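Local coordinates for protein poly-beta-hydroxybuterate polymerase (Cupriavidus necator, PDB 5T6O) that builds polyhydroxybutyrate by polymerisation without a template, probably through acyl transfer, the chain here being the catalytic domain of the class I synthase, at residues L129-L132 and A133-E137; A97-A100 and I101-R105; H344-W347 and W348-W351. The protein carries 1 engineered substitution. One frame throughout, in Å; residues are numbered along the deposited sequence.

Interaction 1: L129-L132 and A133-E137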
loop_
_atom_site.group_PDB
_atom_site.type_symbol
_atom_site.label_atom_id
_atom_site.label_comp_id
_atom_site.label_asym_id
_atom_site.label_seq_id
_atom_site.Cartn_x
_atom_site.Cartn_y
_atom_site.Cartn_z
ATOM N N LEU A 129 24.351 15.433 19.662
ATOM C CA LEU A 129 23.781 16.231 20.739
ATOM C C LEU A 129 23.306 15.351 21.890
ATOM O O LEU A 129 23.417 15.745 23.056
ATOM C CB LEU A 129 22.648 17.105 20.196
ATOM C CG LEU A 129 23.141 18.278 19.346
ATOM C CD1 LEU A 129 21.974 18.947 18.652
ATOM C CD2 LEU A 129 23.898 19.290 20.205
ATOM N N ALA A 130 22.812 14.147 21.590
ATOM C CA ALA A 130 22.452 13.221 22.659
ATOM C C ALA A 130 23.689 12.771 23.436
ATOM O O ALA A 130 23.638 12.630 24.663
ATOM C CB ALA A 130 21.698 12.020 22.089
ATOM N N VAL A 131 24.802 12.527 22.735
ATOM C CA VAL A 131 26.058 12.211 23.418
ATOM C C VAL A 131 26.477 13.373 24.307
ATOM O O VAL A 131 26.831 13.187 25.480
ATOM C CB VAL A 131 27.154 11.852 22.397
ATOM C CG1 VAL A 131 28.556 11.863 23.056
ATOM C CG2 VAL A 131 26.869 10.482 21.776
ATOM N N LEU A 132 26.432 14.591 23.764
ATOM C CA LEU A 132 26.829 15.767 24.531
ATOM C C LEU A 132 25.937 15.968 25.753
ATOM O O LEU A 132 26.425 16.344 26.826
ATOM C CB LEU A 132 26.805 17.004 23.628
ATOM C CG LEU A 132 27.999 17.136 22.675
ATOM C CD1 LEU A 132 27.727 18.146 21.555
ATOM C CD2 LEU A 132 29.244 17.524 23.461
ATOM N N ALA A 133 24.628 15.726 25.620
ATOM C CA ALA A 133 23.736 15.928 26.764
ATOM C C ALA A 133 24.071 14.964 27.895
ATOM O O ALA A 133 24.065 15.349 29.070
ATOM C CB ALA A 133 22.270 15.771 26.340
ATOM N N ALA A 134 24.378 13.707 27.558
ATOM C CA ALA A 134 24.803 12.748 28.571
ATOM C C ALA A 134 26.109 13.159 29.245
ATOM O O ALA A 134 26.374 12.734 30.375
ATOM C CB ALA A 134 24.937 11.358 27.940
ATOM N N ARG A 135 26.936 13.963 28.580
ATOM C CA ARG A 135 28.125 14.544 29.197
ATOM C C ARG A 135 27.814 15.812 29.986
ATOM O O ARG A 135 28.742 16.448 30.493
ATOM C CB ARG A 135 29.183 14.855 28.122
ATOM C CG ARG A 135 29.691 13.636 27.345
ATOM C CD ARG A 135 30.743 14.020 26.292
ATOM N NE ARG A 135 31.252 12.849 25.580
ATOM C CZ ARG A 135 31.941 12.897 24.441
ATOM N NH1 ARG A 135 32.357 11.773 23.864
ATOM N NH2 ARG A 135 32.215 14.064 23.872
ATOM N N GLY A 136 26.543 16.199 30.091
ATOM C CA GLY A 136 26.191 17.444 30.743
ATOM C C GLY A 136 26.408 18.688 29.907
ATOM O O GLY A 136 26.477 19.788 30.466
ATOM N N GLU A 137 26.511 18.555 28.587
ATOM C CA GLU A 137 26.796 19.673 27.697
ATOM C C GLU A 137 25.597 19.948 26.801
ATOM O O GLU A 137 25.048 19.027 26.186
ATOM C CB GLU A 137 28.028 19.392 26.838
ATOM C CG GLU A 137 29.346 19.498 27.582
ATOM C CD GLU A 137 30.499 18.993 26.737
ATOM O OE1 GLU A 137 30.901 17.825 26.915
ATOM O OE2 GLU A 137 30.981 19.753 25.872
HETATM O O HOH W 1 23.450 18.456 23.946
#
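Leu129 O accepts from Ala133 N at 2.8 Å, Ala130 O from Ala134 N at 3.2 Å and Val131 O from Arg135 N, three bonds that close the final turn of helix 120-134. Beyond it comes a Schellman motif: Gly136 adopts positive phi (78°), Glu137 N reaches back to Leu132 O at 2.8 Å, and Gly136 N bonds to Ala133 O. The Glu137 N-H comes in above the carbonyl plane of Leu132, and Arg135 N adds a weak bond to the same oxygen. One water donates to Leu129 O and Glu137 O, tying the exit to the preceding turn.

Val131 and Arg135 run alongside each other. Val131 CG1, opposite its own backbone N (chi1 166°), lies over one face of the extended arginine's guanidinium, displaced toward the rim and 3.8 Å from Arg135 CZ, while Arg135 NH1 forms a salt bridge with Glu94. Leu132 CD2 lies against the Glu137 carboxylate, 3.7 Å from OE2.

Helix 120-134 is the middle of the beta-alpha-beta unit joining strands 113-118 and 140-146 in the alpha/beta hydrolase fold. Leu129 leans on strand 140-146 and on helix 89-108, which Val131 and Leu132 also touch, and Val131 and Ala134 meet strand 261-262.

Interaction 2: A97-A100 and I101-R105. With SO4 (sulfate ion), chain C.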
loop_
_atom_site.group_PDB
_atom_site.type_symbol
_atom_site.label_atom_id
_atom_site.label_comp_id
_atom_site.label_asym_id
_atom_site.label_seq_id
_atom_site.Cartn_x
_atom_site.Cartn_y
_atom_site.Cartn_z
ATOM N N ALA A 97 31.144 15.646 14.089
ATOM C CA ALA A 97 29.922 16.315 14.542
ATOM C C ALA A 97 30.165 17.105 15.824
ATOM O O ALA A 97 29.889 18.311 15.888
ATOM C CB ALA A 97 28.796 15.298 14.745
ATOM N N ILE A 98 30.661 16.437 16.867
ATOM C CA ILE A 98 30.913 17.133 18.125
ATOM C C ILE A 98 32.015 18.168 17.939
ATOM O O ILE A 98 31.908 19.300 18.426
ATOM C CB ILE A 98 31.243 16.116 19.238
ATOM C CG1 ILE A 98 30.002 15.276 19.558
ATOM C CG2 ILE A 98 31.727 16.818 20.495
ATOM C CD1 ILE A 98 30.231 14.212 20.630
ATOM N N ARG A 99 33.071 17.811 17.197
ATOM C CA ARG A 99 34.147 18.763 16.921
ATOM C C ARG A 99 33.628 20.005 16.199
ATOM O O ARG A 99 34.016 21.130 16.534
ATOM C CB ARG A 99 35.244 18.075 16.099
ATOM C CG ARG A 99 36.528 18.894 15.900
ATOM C CD ARG A 99 37.242 19.166 17.224
ATOM N NE ARG A 99 38.648 19.505 17.000
ATOM C CZ ARG A 99 39.247 20.604 17.451
ATOM N NH1 ARG A 99 40.527 20.815 17.174
ATOM N NH2 ARG A 99 38.583 21.479 18.193
ATOM N N ALA A 100 32.743 19.829 15.208
ATOM C CA ALA A 100 32.232 20.982 14.468
ATOM C C ALA A 100 31.395 21.884 15.359
ATOM O O ALA A 100 31.456 23.115 15.244
ATOM C CB ALA A 100 31.401 20.529 13.266
ATOM N N ILE A 101 30.584 21.290 16.236
ATOM C CA ILE A 101 29.837 22.087 17.204
ATOM C C ILE A 101 30.786 22.915 18.060
ATOM O O ILE A 101 30.555 24.112 18.290
ATOM C CB ILE A 101 28.938 21.175 18.060
ATOM C CG1 ILE A 101 27.823 20.582 17.195
ATOM C CG2 ILE A 101 28.324 21.943 19.230
ATOM C CD1 ILE A 101 27.083 19.452 17.886
ATOM N N GLU A 102 31.876 22.294 18.537
ATOM C CA GLU A 102 32.812 22.983 19.422
ATOM C C GLU A 102 33.495 24.145 18.711
ATOM O O GLU A 102 33.639 25.238 19.278
ATOM C CB GLU A 102 33.854 21.997 19.951
ATOM C CG GLU A 102 34.938 22.640 20.815
ATOM C CD GLU A 102 36.078 21.687 21.175
ATOM O OE1 GLU A 102 36.337 20.715 20.418
ATOM O OE2 GLU A 102 36.718 21.916 22.224
ATOM N N VAL A 103 33.918 23.932 17.465
ATOM C CA VAL A 103 34.655 24.973 16.755
ATOM C C VAL A 103 33.726 26.109 16.361
ATOM O O VAL A 103 34.061 27.290 16.531
ATOM C CB VAL A 103 35.383 24.379 15.535
ATOM C CG1 VAL A 103 36.054 25.498 14.732
ATOM C CG2 VAL A 103 36.418 23.328 15.994
ATOM N N ALA A 104 32.545 25.781 15.830
ATOM C CA ALA A 104 31.589 26.832 15.481
ATOM C C ALA A 104 31.185 27.644 16.708
ATOM O O ALA A 104 31.101 28.876 16.652
ATOM C CB ALA A 104 30.360 26.217 14.819
ATOM N N ARG A 105 30.931 26.970 17.829
ATOM C CA ARG A 105 30.578 27.674 19.057
ATOM C C ARG A 105 31.726 28.557 19.537
ATOM O O ARG A 105 31.505 29.674 20.020
ATOM C CB ARG A 105 30.191 26.654 20.129
ATOM C CG ARG A 105 29.717 27.243 21.431
ATOM C CD ARG A 105 29.225 26.141 22.359
ATOM N NE ARG A 105 28.948 26.657 23.694
ATOM C CZ ARG A 105 29.845 26.717 24.672
ATOM N NH1 ARG A 105 29.503 27.208 25.857
ATOM N NH2 ARG A 105 31.084 26.284 24.467
HETATM S S SO4 C . 41.477 17.640 15.719
HETATM O O1 SO4 C . 41.931 17.420 17.086
HETATM O O2 SO4 C . 40.025 17.423 15.637
HETATM O O3 SO4 C . 42.172 16.738 14.813
HETATM O O4 SO4 C . 41.799 19.012 15.340
#
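Arg99 meets Glu102 and Val103 one turn further along helix 89-108, and its guanidinium divides its N-H groups between two anions. NH2 forms a salt bridge with Glu102 OE1 at 3.3 Å, a bent bond (137° at the hydrogen) that reaches the carboxylate from well above its plane. The flat groups are turned 58° apart, and one N-H to one oxygen joins them. NE and NH1, on another edge, take a sulfate ion in the manner of a fork: NE to O2 is 2.8 Å and NH1 to O4 is 2.9 Å, both nearly straight, with the sulfur in the guanidinium plane. With a partner for each of its three nitrogens, the group has its rotation well defined. The sulfate probably comes from the crystallisation liquor, and Asn20 ND2 also holds it.

The shape of the arginine follows from a bend at chi2 (64°), which swings the chain round so that NH2 also passes 3.6 Å from Val103 CG2. That methyl, set beside Val103's own backbone N, also packs on Arg99 O.

Helix 89-108 is the crossover of the alpha/beta hydrolase fold that leads from strand 72-77 to the parallel strand 113-118, past strand 40-43 between them. Regular i to i+4 bonds fix the spacing of the side chains: Val103 N donates to Arg99 O at 3.0 Å, and Ala104 N to Ala100 O at 2.9 Å. Further out, Phe18 and Tyr374 pack on Arg99 and Val103. Ala100 and Ala104 put their small methyls against Val75 and Phe73 of strand 72-77, where the helix rests on the sheet, while Ala97 and Ile98 face helix 120-134.

Interaction 3: H344-W347 and W348-W351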
loop_
_atom_site.group_PDB
_atom_site.type_symbol
_atom_site.label_atom_id
_atom_site.label_comp_id
_atom_site.label_asym_id
_atom_site.label_seq_id
_atom_site.Cartn_x
_atom_site.Cartn_y
_atom_site.Cartn_z
ATOM N N HIS A 344 0.155 27.926 0.249
ATOM C CA HIS A 344 0.808 28.029 -1.046
ATOM C C HIS A 344 2.313 28.253 -0.878
ATOM O O HIS A 344 2.761 28.936 0.047
ATOM C CB HIS A 344 0.188 29.164 -1.862
ATOM C CG HIS A 344 0.762 29.295 -3.238
ATOM N ND1 HIS A 344 0.575 28.343 -4.217
ATOM C CD2 HIS A 344 1.529 30.262 -3.796
ATOM C CE1 HIS A 344 1.196 28.719 -5.321
ATOM N NE2 HIS A 344 1.783 29.881 -5.092
ATOM N N GLY A 345 3.094 27.625 -1.757
ATOM C CA GLY A 345 4.496 27.951 -1.912
ATOM C C GLY A 345 5.409 27.274 -0.902
ATOM O O GLY A 345 5.072 26.288 -0.239
ATOM N N SER A 346 6.593 27.855 -0.785
ATOM C CA SER A 346 7.696 27.241 -0.062
ATOM C C SER A 346 7.473 27.251 1.446
ATOM O O SER A 346 6.878 28.181 2.004
ATOM C CB SER A 346 8.993 27.988 -0.379
ATOM O OG SER A 346 10.045 27.545 0.469
ATOM N N TRP A 347 7.997 26.210 2.106
ATOM C CA TRP A 347 8.070 26.163 3.560
ATOM C C TRP A 347 9.263 26.934 4.113
ATOM O O TRP A 347 9.345 27.109 5.332
ATOM C CB TRP A 347 8.135 24.705 4.037
ATOM C CG TRP A 347 9.351 23.966 3.515
ATOM C CD1 TRP A 347 9.458 23.276 2.333
ATOM C CD2 TRP A 347 10.644 23.883 4.140
ATOM N NE1 TRP A 347 10.730 22.766 2.194
ATOM C CE2 TRP A 347 11.476 23.126 3.288
ATOM C CE3 TRP A 347 11.176 24.373 5.341
ATOM C CZ2 TRP A 347 12.816 22.837 3.604
ATOM C CZ3 TRP A 347 12.493 24.097 5.646
ATOM C CH2 TRP A 347 13.303 23.334 4.779
ATOM N N TRP A 348 10.185 27.407 3.264
ATOM C CA TRP A 348 11.376 28.068 3.796
ATOM C C TRP A 348 11.031 29.278 4.655
ATOM O O TRP A 348 11.643 29.420 5.729
ATOM C CB TRP A 348 12.346 28.478 2.673
ATOM C CG TRP A 348 13.046 27.336 1.988
ATOM C CD1 TRP A 348 12.782 26.001 2.117
ATOM C CD2 TRP A 348 14.152 27.444 1.091
ATOM N NE1 TRP A 348 13.644 25.268 1.322
ATOM C CE2 TRP A 348 14.492 26.137 0.681
ATOM C CE3 TRP A 348 14.875 28.525 0.579
ATOM C CZ2 TRP A 348 15.532 25.881 -0.204
ATOM C CZ3 TRP A 348 15.914 28.271 -0.309
ATOM C CH2 TRP A 348 16.236 26.955 -0.684
ATOM N N PRO A 349 10.099 30.169 4.273
ATOM C CA PRO A 349 9.767 31.289 5.170
ATOM C C PRO A 349 9.229 30.850 6.520
ATOM O O PRO A 349 9.483 31.528 7.524
ATOM C CB PRO A 349 8.714 32.076 4.374
ATOM C CG PRO A 349 9.047 31.789 2.948
ATOM C CD PRO A 349 9.457 30.338 2.954
ATOM N N ASP A 350 8.488 29.741 6.574
ATOM C CA ASP A 350 8.017 29.227 7.855
ATOM C C ASP A 350 9.192 28.868 8.747
ATOM O O ASP A 350 9.242 29.240 9.928
ATOM C CB ASP A 350 7.136 27.999 7.630
ATOM C CG ASP A 350 6.541 27.464 8.923
ATOM O OD1 ASP A 350 7.227 26.696 9.635
ATOM O OD2 ASP A 350 5.379 27.806 9.227
ATOM N N TRP A 351 10.163 28.155 8.181
ATOM C CA TRP A 351 11.331 27.747 8.949
ATOM C C TRP A 351 12.202 28.943 9.344
ATOM O O TRP A 351 12.643 29.035 10.496
ATOM C CB TRP A 351 12.142 26.724 8.159
ATOM C CG TRP A 351 13.441 26.434 8.840
ATOM C CD1 TRP A 351 13.601 25.969 10.101
ATOM C CD2 TRP A 351 14.759 26.615 8.301
ATOM N NE1 TRP A 351 14.946 25.846 10.398
ATOM C CE2 TRP A 351 15.675 26.222 9.300
ATOM C CE3 TRP A 351 15.253 27.064 7.070
ATOM C CZ2 TRP A 351 17.058 26.287 9.117
ATOM C CZ3 TRP A 351 16.631 27.104 6.883
ATOM C CH2 TRP A 351 17.514 26.720 7.896
#
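The start of helix 348-358 is set by a capping bond in which Ser346 OG accepts from Trp348 N at 2.8 Å. Serine oxygen and an amide two residues on make an ST turn, and the hydroxyl keeps its place because it is also bonded to Asn314 O. OG stands anti to the serine's own N (chi1 171°), which carries it forward to the first turn, where it also touches Trp348 CB at 3.3 Å.

Next to this turn two successive indoles form a T-shaped pair. Trp348 presents the edge of its five-membered ring to the six-membered ring of Trp347, the planes inclined at 77° and the ring centroids 4.5 Å apart. Trp348 CD1 sits over the middle of the Trp347 face, 3.4 Å from Trp347 CE2, and Trp348 NE1 lies equally near Trp347 CZ2. Trp347 can offer that face because its CG is placed between the backbone N and the carbonyl carbon (chi1 61°), folding the ring back over the start of the helix.

The helix follows strand 341-344, outermost in the mixed sheet of this chain, and the tryptophans lie where the chain passes from sheet to helix. The first full helical bond joins Trp351 N to Trp347 O at 3.1 Å. It sets Trp351 alongside Trp347, and Trp351 CB approaches the rim of the Trp347 ring at CZ3, 3.7 Å away and near its plane.

Each indole N-H finds an acceptor: Trp347 NE1 bonds to Gly311 O, Trp348 NE1 to Val312 O and Trp351 NE1 to Thr144 OG1. Beyond them Tyr275 stacks on Trp347, and Asp350 joins Arg300 in a salt bridge and bonds to the hydroxyl of Tyr273.

How the interactions relate
Interactions 1 and 2 belong to adjoining helices of the same alpha/beta hydrolase fold and touch directly: Ile98 of interaction 2 lies against Val131, Leu132 and Arg135 of interaction 1, and Ile101 against Leu129. Both pair a buried aliphatic side with a polar one, but interaction 1 ends a helix near the surface, whereas interaction 2 lies within a helix and is mostly buried, with the Arg99-Glu102 salt bridge at its more exposed rim. Interaction 3 is remote, its centre 32 Å from that of interaction 1 and 28 Å from that of interaction 2. It begins a helix instead of ending one, and aromatic rings replace aliphatic side chains in its buried part.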